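Side-chain contacts in HpcH/HpaI aldolase (Desulfitobacterium hafniense, PDB 3QZ6), which is a TIM-barrel protein of the HpcH/HpaI aldolase/citrate lyase family, found here as an assembly of two chains: residues Met4-Lys9 / Ser68-Ile73; Ile29-Ala34 / Val59-Asn64; Phe41-Glu46 / Arg53-Leu58. One frame throughout, in Å; residues are numbered along the deposited sequence.

The three contacts lie together on one part of an eight-stranded TIM barrel, their centres 11 to 12 Å apart. Contact 3 packs strand 40-44 under helix 52-65, contact 2 sets the later turns of that helix beside helix 29-35, and contact 1 brings the N-terminal helix to the start of strand 68-72. Contacts 2 and 3 meet where Val30 CG2 lies 3.8 Å from Phe41 CZ, contacts 1 and 2 where Val69 CG2 lies 3.6 Å from Ala62 CB; contacts 1 and 3 share a salt bridge of 2.8 Å between Arg72 NH1 and Asp44 OD2. A bound zinc ion sits about 8 Å from the side chain of Leu58 and about 11 Å from that of Val30.

Contact 1 (Met4-Lys9 / Ser68-Ile73)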
loop_
_atom_site.group_PDB
_atom_site.type_symbol
_atom_site.label_atom_id
_atom_site.label_comp_id
_atom_site.label_asym_id
_atom_site.label_seq_id
_atom_site.Cartn_x
_atom_site.Cartn_y
_atom_site.Cartn_z
HETATM N N MSE A 4 20.590 -11.303 11.430
HETATM C CA MSE A 4 19.742 -12.309 10.794
HETATM C C MSE A 4 18.719 -12.773 11.822
HETATM O O MSE A 4 19.080 -13.079 12.957
HETATM C CB MSE A 4 20.594 -13.489 10.325
HETATM C CG MSE A 4 21.708 -13.111 9.361
HETATM SE SE MSE A 4 21.059 -12.756 7.548
HETATM C CE MSE A 4 20.594 -14.574 7.026
ATOM N N PHE A 5 17.445 -12.819 11.443
ATOM C CA PHE A 5 16.386 -13.009 12.434
ATOM C C PHE A 5 15.521 -14.263 12.251
ATOM O O PHE A 5 14.979 -14.780 13.221
ATOM C CB PHE A 5 15.478 -11.773 12.479
ATOM C CG PHE A 5 16.231 -10.459 12.440
ATOM C CD1 PHE A 5 17.002 -10.052 13.516
ATOM C CD2 PHE A 5 16.154 -9.634 11.331
ATOM C CE1 PHE A 5 17.690 -8.851 13.486
ATOM C CE2 PHE A 5 16.843 -8.423 11.290
ATOM C CZ PHE A 5 17.613 -8.037 12.373
ATOM N N LEU A 6 15.383 -14.749 11.020
ATOM C CA LEU A 6 14.371 -15.765 10.736
ATOM C C LEU A 6 14.681 -17.161 11.277
ATOM O O LEU A 6 13.867 -17.740 12.009
ATOM C CB LEU A 6 14.070 -15.831 9.233
ATOM C CG LEU A 6 12.881 -16.724 8.865
ATOM C CD1 LEU A 6 11.618 -16.248 9.569
ATOM C CD2 LEU A 6 12.662 -16.762 7.354
ATOM N N LYS A 7 15.836 -17.719 10.915
ATOM C CA LYS A 7 16.145 -19.096 11.328
ATOM C C LYS A 7 16.286 -19.219 12.840
ATOM O O LYS A 7 15.997 -20.266 13.418
ATOM C CB LYS A 7 17.408 -19.622 10.644
ATOM C CG LYS A 7 17.261 -19.788 9.149
ATOM C CD LYS A 7 17.314 -21.236 8.729
ATOM C CE LYS A 7 18.548 -21.922 9.265
ATOM N NZ LYS A 7 18.891 -23.131 8.475
ATOM N N LYS A 8 16.731 -18.143 13.478
ATOM C CA LYS A 8 16.850 -18.115 14.930
ATOM C C LYS A 8 15.482 -18.369 15.572
ATOM O O LYS A 8 15.352 -19.170 16.494
ATOM C CB LYS A 8 17.410 -16.759 15.361
ATOM C CG LYS A 8 18.049 -16.724 16.727
ATOM C CD LYS A 8 18.797 -15.405 16.915
ATOM C CE LYS A 8 19.239 -15.195 18.363
ATOM N NZ LYS A 8 19.866 -13.853 18.564
ATOM N N LYS A 9 14.455 -17.696 15.071
ATOM C CA LYS A 9 13.094 -17.914 15.549
ATOM C C LYS A 9 12.599 -19.330 15.278
ATOM O O LYS A 9 12.027 -19.974 16.154
ATOM C CB LYS A 9 12.146 -16.912 14.895
ATOM C CG LYS A 9 12.447 -15.472 15.270
ATOM C CD LYS A 9 11.609 -14.495 14.454
ATOM C CE LYS A 9 11.781 -13.076 14.981
ATOM N NZ LYS A 9 11.140 -12.087 14.080
ATOM N N SER A 68 12.690 -9.774 8.570
ATOM C CA SER A 68 13.467 -10.521 7.592
ATOM C C SER A 68 12.871 -10.360 6.196
ATOM O O SER A 68 11.657 -10.416 6.027
ATOM C CB SER A 68 13.488 -12.009 7.957
ATOM O OG SER A 68 14.042 -12.221 9.242
ATOM N N VAL A 69 13.725 -10.187 5.195
ATOM C CA VAL A 69 13.254 -10.038 3.824
ATOM C C VAL A 69 13.606 -11.297 3.042
ATOM O O VAL A 69 14.776 -11.658 2.950
ATOM C CB VAL A 69 13.908 -8.820 3.138
ATOM C CG1 VAL A 69 13.396 -8.657 1.704
ATOM C CG2 VAL A 69 13.656 -7.528 3.962
ATOM N N LEU A 70 12.598 -11.984 2.507
ATOM C CA LEU A 70 12.858 -13.107 1.605
ATOM C C LEU A 70 12.490 -12.654 0.206
ATOM O O LEU A 70 11.732 -11.706 0.049
ATOM C CB LEU A 70 12.019 -14.329 1.981
ATOM C CG LEU A 70 12.162 -14.838 3.420
ATOM C CD1 LEU A 70 11.251 -16.044 3.631
ATOM C CD2 LEU A 70 13.619 -15.206 3.732
ATOM N N VAL A 71 13.015 -13.330 -0.806
ATOM C CA VAL A 71 12.660 -12.999 -2.178
ATOM C C VAL A 71 12.205 -14.248 -2.933
ATOM O O VAL A 71 12.831 -15.298 -2.845
ATOM C CB VAL A 71 13.836 -12.362 -2.931
ATOM C CG1 VAL A 71 13.381 -11.899 -4.331
ATOM C CG2 VAL A 71 14.411 -11.175 -2.139
ATOM N N ARG A 72 11.106 -14.122 -3.669
ATOM C CA ARG A 72 10.656 -15.180 -4.563
ATOM C C ARG A 72 11.281 -14.871 -5.920
ATOM O O ARG A 72 10.909 -13.899 -6.575
ATOM C CB ARG A 72 9.132 -15.154 -4.656
ATOM C CG ARG A 72 8.505 -16.143 -5.633
ATOM C CD ARG A 72 7.086 -15.664 -5.960
ATOM N NE ARG A 72 6.094 -16.672 -5.659
ATOM C CZ ARG A 72 4.798 -16.436 -5.487
ATOM N NH1 ARG A 72 4.313 -15.206 -5.575
ATOM N NH2 ARG A 72 3.983 -17.443 -5.217
ATOM N N ILE A 73 12.256 -15.673 -6.326
ATOM C CA ILE A 73 13.000 -15.386 -7.543
ATOM C C ILE A 73 12.426 -16.166 -8.717
ATOM O O ILE A 73 11.878 -17.239 -8.539
ATOM C CB ILE A 73 14.488 -15.689 -7.359
ATOM C CG1 ILE A 73 14.694 -17.142 -6.902
ATOM C CG2 ILE A 73 15.100 -14.680 -6.364
ATOM C CD1 ILE A 73 16.166 -17.492 -6.637
HETATM O O HOH W 1 12.079 -12.608 11.253
#
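Ser68 and Leu6 carry most of this contact, in which the short helix 6-11 packs against the beginning of strand 68-72, at the N-terminal end of the parallel strands of the TIM barrel. Ser68 OG sits 3.6 Å from Leu6 CB and also approaches the edge of the Phe5 ring in its plane. Ser68 OG is also 3.4 Å from Leu6 N, but at an angle too poor for a hydrogen bond. The partner of these polar groups is Glu90, which accepts from the backbone N of Phe5 and of Leu6 and is hydrogen-bonded to Ser68 OG, so one carboxylate ties the start of the helix to the strand. A small hydroxyl suits this place, compact enough to lie under the helix and still able to bond.

Deeper in, Leu6 swings its CG anti to the backbone N (chi1 -172°), and Leu6 CD2 reaches Leu70 CD1 at 4.0 Å. The two leucines cross at about a right angle, an apolar meeting that fits their buried setting. Lys9, whose NZ also forms a salt bridge with Asp39, joins through water, which accepts from Lys9 NZ at 3.0 Å and donates to Ser68 OG at 2.8 Å.

Contact 2 (Ile29-Ala34 / Val59-Asn64)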
loop_
_atom_site.group_PDB
_atom_site.type_symbol
_atom_site.label_atom_id
_atom_site.label_comp_id
_atom_site.label_asym_id
_atom_site.label_seq_id
_atom_site.Cartn_x
_atom_site.Cartn_y
_atom_site.Cartn_z
ATOM N N ILE A 29 7.158 0.724 3.976
ATOM C CA ILE A 29 6.284 -0.439 4.130
ATOM C C ILE A 29 6.901 -1.380 5.170
ATOM O O ILE A 29 6.192 -2.105 5.869
ATOM C CB ILE A 29 6.063 -1.213 2.807
ATOM C CG1 ILE A 29 4.942 -2.250 2.968
ATOM C CG2 ILE A 29 7.362 -1.919 2.333
ATOM C CD1 ILE A 29 3.612 -1.640 3.360
ATOM N N VAL A 30 8.227 -1.368 5.267
ATOM C CA VAL A 30 8.917 -2.237 6.232
ATOM C C VAL A 30 8.592 -1.838 7.671
ATOM O O VAL A 30 8.390 -2.685 8.540
ATOM C CB VAL A 30 10.446 -2.172 6.047
ATOM C CG1 VAL A 30 11.155 -2.957 7.161
ATOM C CG2 VAL A 30 10.839 -2.694 4.675
ATOM N N ARG A 31 8.545 -0.537 7.926
ATOM C CA ARG A 31 8.220 -0.051 9.266
ATOM C C ARG A 31 6.757 -0.305 9.602
ATOM O O ARG A 31 6.411 -0.606 10.753
ATOM C CB ARG A 31 8.548 1.429 9.382
ATOM C CG ARG A 31 9.986 1.749 9.016
ATOM C CD ARG A 31 10.089 3.216 8.577
ATOM N NE ARG A 31 10.196 4.036 9.749
ATOM C CZ ARG A 31 10.022 5.353 9.837
ATOM N NH1 ARG A 31 9.713 6.136 8.801
ATOM N NH2 ARG A 31 10.172 5.887 11.028
ATOM N N ILE A 32 5.895 -0.201 8.593
ATOM C CA ILE A 32 4.482 -0.520 8.786
ATOM C C ILE A 32 4.329 -1.997 9.137
ATOM O O ILE A 32 3.577 -2.364 10.042
ATOM C CB ILE A 32 3.668 -0.177 7.536
ATOM C CG1 ILE A 32 3.424 1.342 7.486
ATOM C CG2 ILE A 32 2.336 -0.922 7.544
ATOM C CD1 ILE A 32 2.800 1.828 6.194
ATOM N N TYR A 33 5.065 -2.846 8.427
ATOM C CA TYR A 33 4.983 -4.282 8.668
ATOM C C TYR A 33 5.558 -4.683 10.036
ATOM O O TYR A 33 5.028 -5.568 10.710
ATOM C CB TYR A 33 5.645 -5.064 7.518
ATOM C CG TYR A 33 4.747 -5.221 6.286
ATOM C CD1 TYR A 33 3.403 -4.850 6.322
ATOM C CD2 TYR A 33 5.240 -5.760 5.106
ATOM C CE1 TYR A 33 2.572 -5.014 5.203
ATOM C CE2 TYR A 33 4.430 -5.921 3.983
ATOM C CZ TYR A 33 3.098 -5.554 4.037
ATOM O OH TYR A 33 2.297 -5.730 2.916
ATOM N N ALA A 34 6.638 -4.035 10.449
ATOM C CA ALA A 34 7.190 -4.296 11.774
ATOM C C ALA A 34 6.154 -3.947 12.834
ATOM O O ALA A 34 5.913 -4.716 13.757
ATOM C CB ALA A 34 8.450 -3.485 11.987
ATOM N N VAL A 59 15.712 -3.745 2.339
ATOM C CA VAL A 59 16.592 -4.442 3.279
ATOM C C VAL A 59 17.272 -3.468 4.245
ATOM O O VAL A 59 17.397 -3.746 5.435
ATOM C CB VAL A 59 17.653 -5.265 2.518
ATOM C CG1 VAL A 59 18.813 -5.661 3.441
ATOM C CG2 VAL A 59 17.013 -6.488 1.878
ATOM N N SER A 60 17.695 -2.316 3.739
ATOM C CA SER A 60 18.354 -1.324 4.585
ATOM C C SER A 60 17.501 -0.895 5.777
ATOM O O SER A 60 18.016 -0.644 6.870
ATOM C CB SER A 60 18.746 -0.105 3.754
ATOM O OG SER A 60 19.796 -0.462 2.870
ATOM N N VAL A 61 16.198 -0.796 5.559
ATOM C CA VAL A 61 15.283 -0.457 6.631
ATOM C C VAL A 61 15.002 -1.690 7.492
ATOM O O VAL A 61 14.951 -1.602 8.713
ATOM C CB VAL A 61 13.962 0.128 6.074
ATOM C CG1 VAL A 61 12.971 0.375 7.207
ATOM C CG2 VAL A 61 14.240 1.437 5.277
ATOM N N ALA A 62 14.838 -2.845 6.854
ATOM C CA ALA A 62 14.503 -4.070 7.589
ATOM C C ALA A 62 15.594 -4.527 8.549
ATOM O O ALA A 62 15.305 -5.103 9.607
ATOM C CB ALA A 62 14.170 -5.193 6.613
ATOM N N LYS A 63 16.849 -4.301 8.174
ATOM C CA LYS A 63 17.962 -4.844 8.941
ATOM C C LYS A 63 17.942 -4.321 10.373
ATOM O O LYS A 63 18.248 -5.051 11.311
ATOM C CB LYS A 63 19.299 -4.512 8.278
ATOM C CG LYS A 63 19.668 -5.433 7.119
ATOM C CD LYS A 63 20.289 -6.733 7.671
ATOM C CE LYS A 63 20.585 -7.738 6.565
ATOM N NZ LYS A 63 21.516 -8.799 7.060
ATOM N N ASN A 64 17.575 -3.060 10.549
ATOM C CA ASN A 64 17.519 -2.500 11.901
ATOM C C ASN A 64 16.115 -2.503 12.499
ATOM O O ASN A 64 15.912 -2.048 13.627
ATOM C CB ASN A 64 18.099 -1.082 11.926
ATOM C CG ASN A 64 19.609 -1.064 11.726
ATOM O OD1 ASN A 64 20.131 -0.318 10.895
ATOM N ND2 ASN A 64 20.312 -1.897 12.481
#
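Helices 29-34 and 59-64 run in roughly the same direction, their axes 9.2 Å apart at closest approach and crossing at -30°, and the backbones come nearest at Val30 and Ala62, whose CA atoms are 6.0 Å apart. They belong to neighbouring helices in the outer layer of a TIM barrel, where parallel alpha-helices surround the parallel strands.

Val30 lies at the middle of the contact. Val30 CG1, placed anti to the backbone N (chi1 174°), presses onto the backbone of the other helix, 3.6 Å from Ala62 CA, and it also meets Ala62 CB. Alanine suits this place because its single methyl lets the valine come down onto the helix surface; that same methyl packs against Val69 of strand 68-72. Phe41 and Leu58 touch Val30 as well, so the valine is buried between the helices and the barrel wall.

Towards solvent, Val61 takes over. Val61 CG1, anti to the backbone N (chi1 176°), points at the facing helix and lies between two of its residues, 3.8 Å from Val30 CB on one of them. A short apolar side chain suits a margin where it meets only hydrocarbon. Arg31 contributes its aliphatic stem here, while its guanidinium group forms a salt bridge with Asp28. The arginine and valine side chains cross at about a right angle, with Arg31 CG 3.8 Å from Val61 CG1.

Contact 3 (Phe41-Glu46 / Arg53-Leu58); sequences FIVDCE and REINHL
Cys45 and Ile55 make the closest approach between strand 40-44, with the loop that follows it, and helix 52-65: Cys45 SG lies 3.6 Å from Ile55 CD1. The small, weakly polar sulfur can sit close to a methyl. The isoleucine reaches it because CG1 stands anti to the carbonyl carbon (chi1 -70°) and chi2 is extended, so that the long CG1-CD1 arm brings the terminal methyl nearer the strand although its CB does not point straight at it. Further back on this arm, Ile55 CG1 packs 4.2 Å from Val43 CG1, the two side chains crossing obliquely.

The other methyl of Val43 serves the next turn of the helix. Val43 CG2 and Leu58 CD1 meet tip to tip at 4.0 Å, the leucine being long enough to end there, so one residue of the strand faces two helix residues, three apart and thus on one face. More loosely, Phe41 brings CZ, at the edge of its ring, to 4.4 Å from Leu58 CB. A long flat ring suits this place, where it can span from the strand to the helix; Val69 of strand 68-72 also packs on it.

Strand and helix run nearly antiparallel, at 167°, as expected for the first two elements of the beta-alpha-beta unit 40-44, 52-65, 68-72 of a TIM barrel. Backbone bonds to Thr19 and Leu21 on one side and to Ser68 and Leu70 on the other hold the strand. At its end, Asp44 is the centre of an inverse gamma turn, its OD2 hydrogen-bonded to Asn22.

Between these two segments the meeting is apolar. Such contacts set no fixed direction, so the fit rests on side-chain shape, while polar work gathers at the strand end, where Asp44 and Glu46 both form salt bridges with Arg72.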
loop_
_atom_site.group_PDB
_atom_site.type_symbol
_atom_site.label_atom_id
_atom_site.label_comp_id
_atom_site.label_asym_id
_atom_site.label_seq_id
_atom_site.Cartn_x
_atom_site.Cartn_y
_atom_site.Cartn_z
ATOM N N PHE A 41 8.642 -10.687 5.227
ATOM C CA PHE A 41 7.782 -10.583 4.064
ATOM C C PHE A 41 8.553 -11.069 2.861
ATOM O O PHE A 41 9.781 -11.179 2.897
ATOM C CB PHE A 41 7.254 -9.151 3.853
ATOM C CG PHE A 41 8.332 -8.128 3.637
ATOM C CD1 PHE A 41 8.799 -7.851 2.358
ATOM C CD2 PHE A 41 8.870 -7.434 4.715
ATOM C CE1 PHE A 41 9.784 -6.897 2.156
ATOM C CE2 PHE A 41 9.855 -6.483 4.531
ATOM C CZ PHE A 41 10.310 -6.197 3.253
ATOM N N ILE A 42 7.829 -11.383 1.795
ATOM C CA ILE A 42 8.461 -11.981 0.637
ATOM C C ILE A 42 8.254 -11.081 -0.555
ATOM O O ILE A 42 7.122 -10.808 -0.944
ATOM C CB ILE A 42 7.884 -13.374 0.332
ATOM C CG1 ILE A 42 7.893 -14.245 1.599
ATOM C CG2 ILE A 42 8.659 -14.032 -0.821
ATOM C CD1 ILE A 42 7.649 -15.726 1.322
ATOM N N VAL A 43 9.353 -10.601 -1.123
ATOM C CA VAL A 43 9.267 -9.750 -2.297
ATOM C C VAL A 43 9.011 -10.639 -3.510
ATOM O O VAL A 43 9.752 -11.595 -3.746
ATOM C CB VAL A 43 10.560 -8.939 -2.502
ATOM C CG1 VAL A 43 10.444 -8.067 -3.761
ATOM C CG2 VAL A 43 10.840 -8.069 -1.254
ATOM N N ASP A 44 7.965 -10.334 -4.272
ATOM C CA ASP A 44 7.615 -11.161 -5.426
ATOM C C ASP A 44 8.365 -10.743 -6.694
ATOM O O ASP A 44 7.873 -9.920 -7.457
ATOM C CB ASP A 44 6.115 -11.105 -5.688
ATOM C CG ASP A 44 5.627 -12.296 -6.515
ATOM O OD1 ASP A 44 6.483 -12.980 -7.109
ATOM O OD2 ASP A 44 4.404 -12.542 -6.567
ATOM N N CYS A 45 9.552 -11.303 -6.921
ATOM C CA CYS A 45 10.290 -11.009 -8.148
ATOM C C CYS A 45 9.927 -11.973 -9.265
ATOM O O CYS A 45 10.447 -11.878 -10.374
ATOM C CB CYS A 45 11.809 -11.060 -7.927
ATOM S SG CYS A 45 12.469 -9.611 -7.089
ATOM N N GLU A 46 9.060 -12.924 -8.972
ATOM C CA GLU A 46 8.578 -13.816 -10.018
ATOM C C GLU A 46 7.470 -13.153 -10.828
ATOM O O GLU A 46 7.444 -13.243 -12.056
ATOM C CB GLU A 46 8.074 -15.134 -9.421
ATOM C CG GLU A 46 7.515 -16.092 -10.464
ATOM C CD GLU A 46 7.068 -17.409 -9.861
ATOM O OE1 GLU A 46 6.708 -17.423 -8.662
ATOM O OE2 GLU A 46 7.090 -18.428 -10.582
ATOM N N ARG A 53 17.927 -2.718 -6.648
ATOM C CA ARG A 53 18.054 -1.486 -5.869
ATOM C C ARG A 53 16.853 -1.314 -4.925
ATOM O O ARG A 53 17.009 -0.989 -3.735
ATOM C CB ARG A 53 18.208 -0.259 -6.782
ATOM C CG ARG A 53 18.297 1.095 -6.020
ATOM C CD ARG A 53 19.564 1.134 -5.151
ATOM N NE ARG A 53 20.756 1.090 -5.994
ATOM C CZ ARG A 53 21.974 0.762 -5.575
ATOM N NH1 ARG A 53 22.187 0.429 -4.306
ATOM N NH2 ARG A 53 22.984 0.755 -6.436
ATOM N N GLU A 54 15.648 -1.525 -5.443
ATOM C CA GLU A 54 14.459 -1.421 -4.588
ATOM C C GLU A 54 14.550 -2.391 -3.414
ATOM O O GLU A 54 14.157 -2.070 -2.283
ATOM C CB GLU A 54 13.179 -1.668 -5.385
ATOM C CG GLU A 54 12.828 -0.514 -6.332
ATOM C CD GLU A 54 11.753 -0.903 -7.340
ATOM O OE1 GLU A 54 11.344 -2.083 -7.352
ATOM O OE2 GLU A 54 11.318 -0.033 -8.117
ATOM N N ILE A 55 15.073 -3.581 -3.684
ATOM C CA ILE A 55 15.203 -4.586 -2.644
ATOM C C ILE A 55 16.235 -4.138 -1.616
ATOM O O ILE A 55 15.999 -4.241 -0.425
ATOM C CB ILE A 55 15.519 -5.965 -3.236
ATOM C CG1 ILE A 55 14.274 -6.479 -3.968
ATOM C CG2 ILE A 55 15.934 -6.950 -2.125
ATOM C CD1 ILE A 55 14.502 -7.713 -4.845
ATOM N N ASN A 56 17.352 -3.589 -2.085
ATOM C CA ASN A 56 18.363 -3.022 -1.193
ATOM C C ASN A 56 17.718 -1.981 -0.271
ATOM O O ASN A 56 17.945 -1.985 0.940
ATOM C CB ASN A 56 19.494 -2.392 -2.023
ATOM C CG ASN A 56 20.715 -1.994 -1.181
ATOM O OD1 ASN A 56 20.657 -1.869 0.052
ATOM N ND2 ASN A 56 21.821 -1.780 -1.857
ATOM N N HIS A 57 16.899 -1.094 -0.835
ATOM C CA HIS A 57 16.224 -0.086 -0.002
ATOM C C HIS A 57 15.350 -0.717 1.076
ATOM O O HIS A 57 15.335 -0.270 2.234
ATOM C CB HIS A 57 15.406 0.899 -0.853
ATOM C CG HIS A 57 16.252 1.828 -1.666
ATOM N ND1 HIS A 57 15.748 2.587 -2.700
ATOM C CD2 HIS A 57 17.575 2.112 -1.602
ATOM C CE1 HIS A 57 16.720 3.307 -3.231
ATOM N NE2 HIS A 57 17.842 3.032 -2.589
ATOM N N LEU A 58 14.612 -1.755 0.698
ATOM C CA LEU A 58 13.771 -2.451 1.667
ATOM C C LEU A 58 14.644 -3.079 2.755
ATOM O O LEU A 58 14.366 -2.952 3.948
ATOM C CB LEU A 58 12.918 -3.528 0.977
ATOM C CG LEU A 58 11.819 -3.036 0.017
ATOM C CD1 LEU A 58 11.324 -4.152 -0.903
ATOM C CD2 LEU A 58 10.648 -2.418 0.772
#